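Long-range contact in Isomerase/lactonizing enzyme (Agrobacterium fabrum str. C58, PDB 2NQL), which belongs to the mandelate racemase/muconate lactonizing enzyme family of the enolase superfamily, joining an N-terminal capping domain to a TIM-type barrel: residues 95-106 with 123-134. Residues are numbered along the deposited sequence; the frame is centred on the assembly and turned at random.
Sequences ASDPSAVYDDLY and LAALDIALWDIA
Trp-131 reaches Pro-98 because its CG stands anti to its own carbonyl carbon (chi1 -81°), which turns the indole out across the helix axis so that one indole face lies against the proline ring. Leu-130, the residue before it, takes the other course, with CG anti to the backbone N (chi1 -156°), and sends CD2 against the Pro-98 backbone. Pro-98 is thus held from two sides. Its CB lies 3.6 Å from the centroid of the five-membered ring of Trp-131. That atom is only 9° off the ring normal, a CH-pi contact over the face. Leu-130 CD2 comes within 3.6 Å of Pro-98 CA. The same methyl, Leu-130 CD2, is 3.7 Å from Val-101 CB. At the edge of the same indole, Ser-99 OG sits near the ring plane, 3.5 Å from Trp-131 CZ2. Ala-95, just ahead of the helix, packs its CB on Leu-130 O and on Ala-134.

Toward the other end, Leu-123 splits its branches: CD1 lies 3.6 Å from Tyr-102 CE1 and also meets Tyr-106, whereas CD2 is 3.5 Å from Leu-105 CB. The short helix axes run nearly antiparallel, 9.7 Å apart at closest approach, as two neighbouring helices of the enolase-type N-terminal domain; Leu-123 and Leu-126 continue onto Leu-86 of helix 75-90.

No direct hydrogen bond spans the pair. A water instead donates to Pro-98 O and to Asp-127 OD1, 2.7 Å from each. Thr-296 OG1, on the barrel-domain helix 295-308, bonds Ser-99 OG, Trp-131 NE1 and Asp-127 OD1, joining both helices to that domain. The chemistry therefore implies cohesion that is chiefly apolar, with the buried carboxylate oxygen of Asp-127 satisfied by water and a threonine hydroxyl.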
loop_
_atom_site.group_PDB
_atom_site.type_symbol
_atom_site.label_atom_id
_atom_site.label_comp_id
_atom_site.label_asym_id
_atom_site.label_seq_id
_atom_site.Cartn_x
_atom_site.Cartn_y
_atom_site.Cartn_z
ATOM N N ALA A 95 25.672 -2.365 7.616
ATOM C CA ALA A 95 25.252 -1.003 7.335
ATOM C C ALA A 95 26.206 -0.250 6.404
ATOM O O ALA A 95 26.157 0.974 6.323
ATOM C CB ALA A 95 25.034 -0.235 8.669
ATOM N N SER A 96 27.060 -0.980 5.678
ATOM C CA SER A 96 27.953 -0.361 4.681
ATOM C C SER A 96 27.230 0.344 3.536
ATOM O O SER A 96 27.748 1.304 2.947
ATOM C CB SER A 96 28.977 -1.369 4.136
ATOM O OG SER A 96 28.351 -2.389 3.365
ATOM N N ASP A 97 26.033 -0.134 3.215
ATOM C CA ASP A 97 25.225 0.446 2.158
ATOM C C ASP A 97 23.746 0.287 2.570
ATOM O O ASP A 97 23.076 -0.615 2.083
ATOM C CB ASP A 97 25.523 -0.307 0.849
ATOM C CG ASP A 97 24.947 0.363 -0.385
ATOM O OD1 ASP A 97 24.060 1.250 -0.297
ATOM O OD2 ASP A 97 25.374 -0.044 -1.489
ATOM N N PRO A 98 23.244 1.152 3.486
ATOM C CA PRO A 98 21.838 0.962 3.925
ATOM C C PRO A 98 20.810 0.968 2.782
ATOM O O PRO A 98 19.809 0.210 2.842
ATOM C CB PRO A 98 21.593 2.127 4.903
ATOM C CG PRO A 98 23.016 2.543 5.374
ATOM C CD PRO A 98 23.891 2.307 4.158
ATOM N N SER A 99 21.060 1.773 1.747
ATOM C CA SER A 99 20.088 1.891 0.656
ATOM C C SER A 99 19.985 0.606 -0.167
ATOM O O SER A 99 18.906 0.261 -0.657
ATOM C CB SER A 99 20.364 3.095 -0.219
ATOM O OG SER A 99 20.140 4.284 0.530
ATOM N N ALA A 100 21.100 -0.113 -0.267
ATOM C CA ALA A 100 21.105 -1.445 -0.875
ATOM C C ALA A 100 20.214 -2.431 -0.099
ATOM O O ALA A 100 19.470 -3.209 -0.707
ATOM C CB ALA A 100 22.548 -1.987 -0.987
ATOM N N VAL A 101 20.274 -2.391 1.232
ATOM C CA VAL A 101 19.410 -3.244 2.053
ATOM C C VAL A 101 17.928 -2.878 1.858
ATOM O O VAL A 101 17.098 -3.780 1.624
ATOM C CB VAL A 101 19.799 -3.246 3.549
ATOM C CG1 VAL A 101 18.794 -4.080 4.402
ATOM C CG2 VAL A 101 21.230 -3.794 3.748
ATOM N N TYR A 102 17.616 -1.577 1.935
ATOM C CA TYR A 102 16.276 -1.073 1.621
ATOM C C TYR A 102 15.751 -1.600 0.274
ATOM O O TYR A 102 14.621 -2.114 0.183
ATOM C CB TYR A 102 16.202 0.475 1.643
ATOM C CG TYR A 102 14.865 0.926 1.119
ATOM C CD1 TYR A 102 13.726 0.931 1.949
ATOM C CD2 TYR A 102 14.703 1.251 -0.231
ATOM C CE1 TYR A 102 12.465 1.306 1.435
ATOM C CE2 TYR A 102 13.456 1.607 -0.759
ATOM C CZ TYR A 102 12.341 1.631 0.067
ATOM O OH TYR A 102 11.133 1.991 -0.488
ATOM N N ASP A 103 16.562 -1.453 -0.772
ATOM C CA ASP A 103 16.142 -1.830 -2.122
ATOM C C ASP A 103 15.878 -3.328 -2.206
ATOM O O ASP A 103 14.903 -3.736 -2.843
ATOM C CB ASP A 103 17.198 -1.422 -3.162
ATOM C CG ASP A 103 17.161 0.063 -3.494
ATOM O OD1 ASP A 103 16.126 0.724 -3.252
ATOM O OD2 ASP A 103 18.185 0.582 -4.024
ATOM N N ASP A 104 16.715 -4.137 -1.550
ATOM C CA ASP A 104 16.456 -5.587 -1.477
ATOM C C ASP A 104 15.144 -5.943 -0.784
ATOM O O ASP A 104 14.399 -6.799 -1.266
ATOM C CB ASP A 104 17.612 -6.321 -0.804
ATOM C CG ASP A 104 18.852 -6.416 -1.704
ATOM O OD1 ASP A 104 18.759 -6.056 -2.900
ATOM O OD2 ASP A 104 19.906 -6.816 -1.188
ATOM N N LEU A 105 14.864 -5.280 0.341
ATOM C CA LEU A 105 13.624 -5.543 1.085
ATOM C C LEU A 105 12.420 -5.109 0.292
ATOM O O LEU A 105 11.413 -5.834 0.247
ATOM C CB LEU A 105 13.645 -4.842 2.472
ATOM C CG LEU A 105 14.767 -5.230 3.433
ATOM C CD1 LEU A 105 14.658 -4.427 4.757
ATOM C CD2 LEU A 105 14.793 -6.721 3.704
ATOM N N TYR A 106 12.505 -3.929 -0.325
ATOM C CA TYR A 106 11.438 -3.440 -1.191
ATOM C C TYR A 106 11.128 -4.428 -2.309
ATOM O O TYR A 106 9.956 -4.766 -2.573
ATOM C CB TYR A 106 11.790 -2.063 -1.761
ATOM C CG TYR A 106 10.693 -1.445 -2.581
ATOM C CD1 TYR A 106 9.623 -0.785 -1.976
ATOM C CD2 TYR A 106 10.736 -1.485 -3.983
ATOM C CE1 TYR A 106 8.613 -0.195 -2.758
ATOM C CE2 TYR A 106 9.731 -0.931 -4.753
ATOM C CZ TYR A 106 8.687 -0.275 -4.157
ATOM O OH TYR A 106 7.729 0.285 -4.957
ATOM N N LEU A 123 9.603 -0.755 6.278
ATOM C CA LEU A 123 10.906 -0.516 5.668
ATOM C C LEU A 123 11.509 0.786 6.163
ATOM O O LEU A 123 12.712 0.863 6.361
ATOM C CB LEU A 123 10.832 -0.525 4.159
ATOM C CG LEU A 123 10.316 -1.800 3.449
ATOM C CD1 LEU A 123 10.474 -1.652 1.911
ATOM C CD2 LEU A 123 11.012 -3.067 3.977
ATOM N N ALA A 124 10.658 1.787 6.378
ATOM C CA ALA A 124 11.099 3.098 6.865
ATOM C C ALA A 124 11.786 2.967 8.224
ATOM O O ALA A 124 12.904 3.509 8.432
ATOM C CB ALA A 124 9.887 4.068 6.936
ATOM N N ALA A 125 11.153 2.241 9.146
ATOM C CA ALA A 125 11.748 2.033 10.458
ATOM C C ALA A 125 13.103 1.306 10.400
ATOM O O ALA A 125 14.066 1.701 11.073
ATOM C CB ALA A 125 10.769 1.348 11.407
ATOM N N LEU A 126 13.190 0.263 9.577
ATOM C CA LEU A 126 14.437 -0.474 9.420
ATOM C C LEU A 126 15.529 0.368 8.773
ATOM O O LEU A 126 16.689 0.237 9.131
ATOM C CB LEU A 126 14.187 -1.738 8.565
ATOM C CG LEU A 126 13.237 -2.727 9.246
ATOM C CD1 LEU A 126 12.811 -3.873 8.255
ATOM C CD2 LEU A 126 13.758 -3.336 10.595
ATOM N N ASP A 127 15.126 1.202 7.821
ATOM C CA ASP A 127 16.060 2.040 7.059
ATOM C C ASP A 127 16.663 3.119 7.981
ATOM O O ASP A 127 17.878 3.364 7.966
ATOM C CB ASP A 127 15.350 2.672 5.864
ATOM C CG ASP A 127 16.292 3.482 4.974
ATOM O OD1 ASP A 127 17.005 2.884 4.133
ATOM O OD2 ASP A 127 16.302 4.727 5.101
ATOM N N ILE A 128 15.818 3.729 8.806
ATOM C CA ILE A 128 16.307 4.738 9.764
ATOM C C ILE A 128 17.313 4.095 10.761
ATOM O O ILE A 128 18.402 4.628 10.981
ATOM C CB ILE A 128 15.114 5.421 10.509
ATOM C CG1 ILE A 128 14.268 6.222 9.503
ATOM C CG2 ILE A 128 15.671 6.313 11.685
ATOM C CD1 ILE A 128 12.875 6.641 10.017
ATOM N N ALA A 129 16.973 2.923 11.312
ATOM C CA ALA A 129 17.865 2.237 12.247
ATOM C C ALA A 129 19.206 1.855 11.602
ATOM O O ALA A 129 20.257 1.993 12.224
ATOM C CB ALA A 129 17.197 1.046 12.843
ATOM N N LEU A 130 19.162 1.368 10.363
ATOM C CA LEU A 130 20.388 1.013 9.648
ATOM C C LEU A 130 21.267 2.235 9.325
ATOM O O LEU A 130 22.494 2.159 9.486
ATOM C CB LEU A 130 20.071 0.222 8.357
ATOM C CG LEU A 130 21.195 -0.684 7.840
ATOM C CD1 LEU A 130 21.600 -1.781 8.825
ATOM C CD2 LEU A 130 20.755 -1.314 6.538
ATOM N N TRP A 131 20.666 3.345 8.894
ATOM C CA TRP A 131 21.449 4.589 8.722
ATOM C C TRP A 131 22.029 5.126 10.038
ATOM O O TRP A 131 23.144 5.684 10.042
ATOM C CB TRP A 131 20.643 5.695 8.046
ATOM C CG TRP A 131 20.546 5.595 6.552
ATOM C CD1 TRP A 131 19.454 5.170 5.803
ATOM C CD2 TRP A 131 21.574 5.910 5.612
ATOM N NE1 TRP A 131 19.750 5.248 4.449
ATOM C CE2 TRP A 131 21.046 5.678 4.307
ATOM C CE3 TRP A 131 22.900 6.378 5.738
ATOM C CZ2 TRP A 131 21.804 5.897 3.141
ATOM C CZ3 TRP A 131 23.644 6.598 4.571
ATOM C CH2 TRP A 131 23.098 6.339 3.299
ATOM N N ASP A 132 21.286 4.956 11.134
ATOM C CA ASP A 132 21.776 5.327 12.492
ATOM C C ASP A 132 23.049 4.526 12.796
ATOM O O ASP A 132 24.071 5.078 13.202
ATOM C CB ASP A 132 20.687 5.045 13.531
ATOM C CG ASP A 132 21.022 5.563 14.932
ATOM O OD1 ASP A 132 21.984 6.355 15.092
ATOM O OD2 ASP A 132 20.308 5.171 15.889
ATOM N N ILE A 133 22.986 3.218 12.582
ATOM C CA ILE A 133 24.154 2.336 12.753
ATOM C C ILE A 133 25.319 2.743 11.832
ATOM O O ILE A 133 26.467 2.853 12.302
ATOM C CB ILE A 133 23.760 0.834 12.589
ATOM C CG1 ILE A 133 22.902 0.384 13.781
ATOM C CG2 ILE A 133 25.009 -0.057 12.522
ATOM C CD1 ILE A 133 22.148 -0.938 13.548
ATOM N N ALA A 134 25.025 2.985 10.556
ATOM C CA ALA A 134 26.040 3.364 9.565
ATOM C C ALA A 134 26.800 4.599 10.060
ATOM O O ALA A 134 28.033 4.652 10.018
ATOM C CB ALA A 134 25.387 3.650 8.193
HETATM O O HOH W 1 17.932 0.415 4.817
#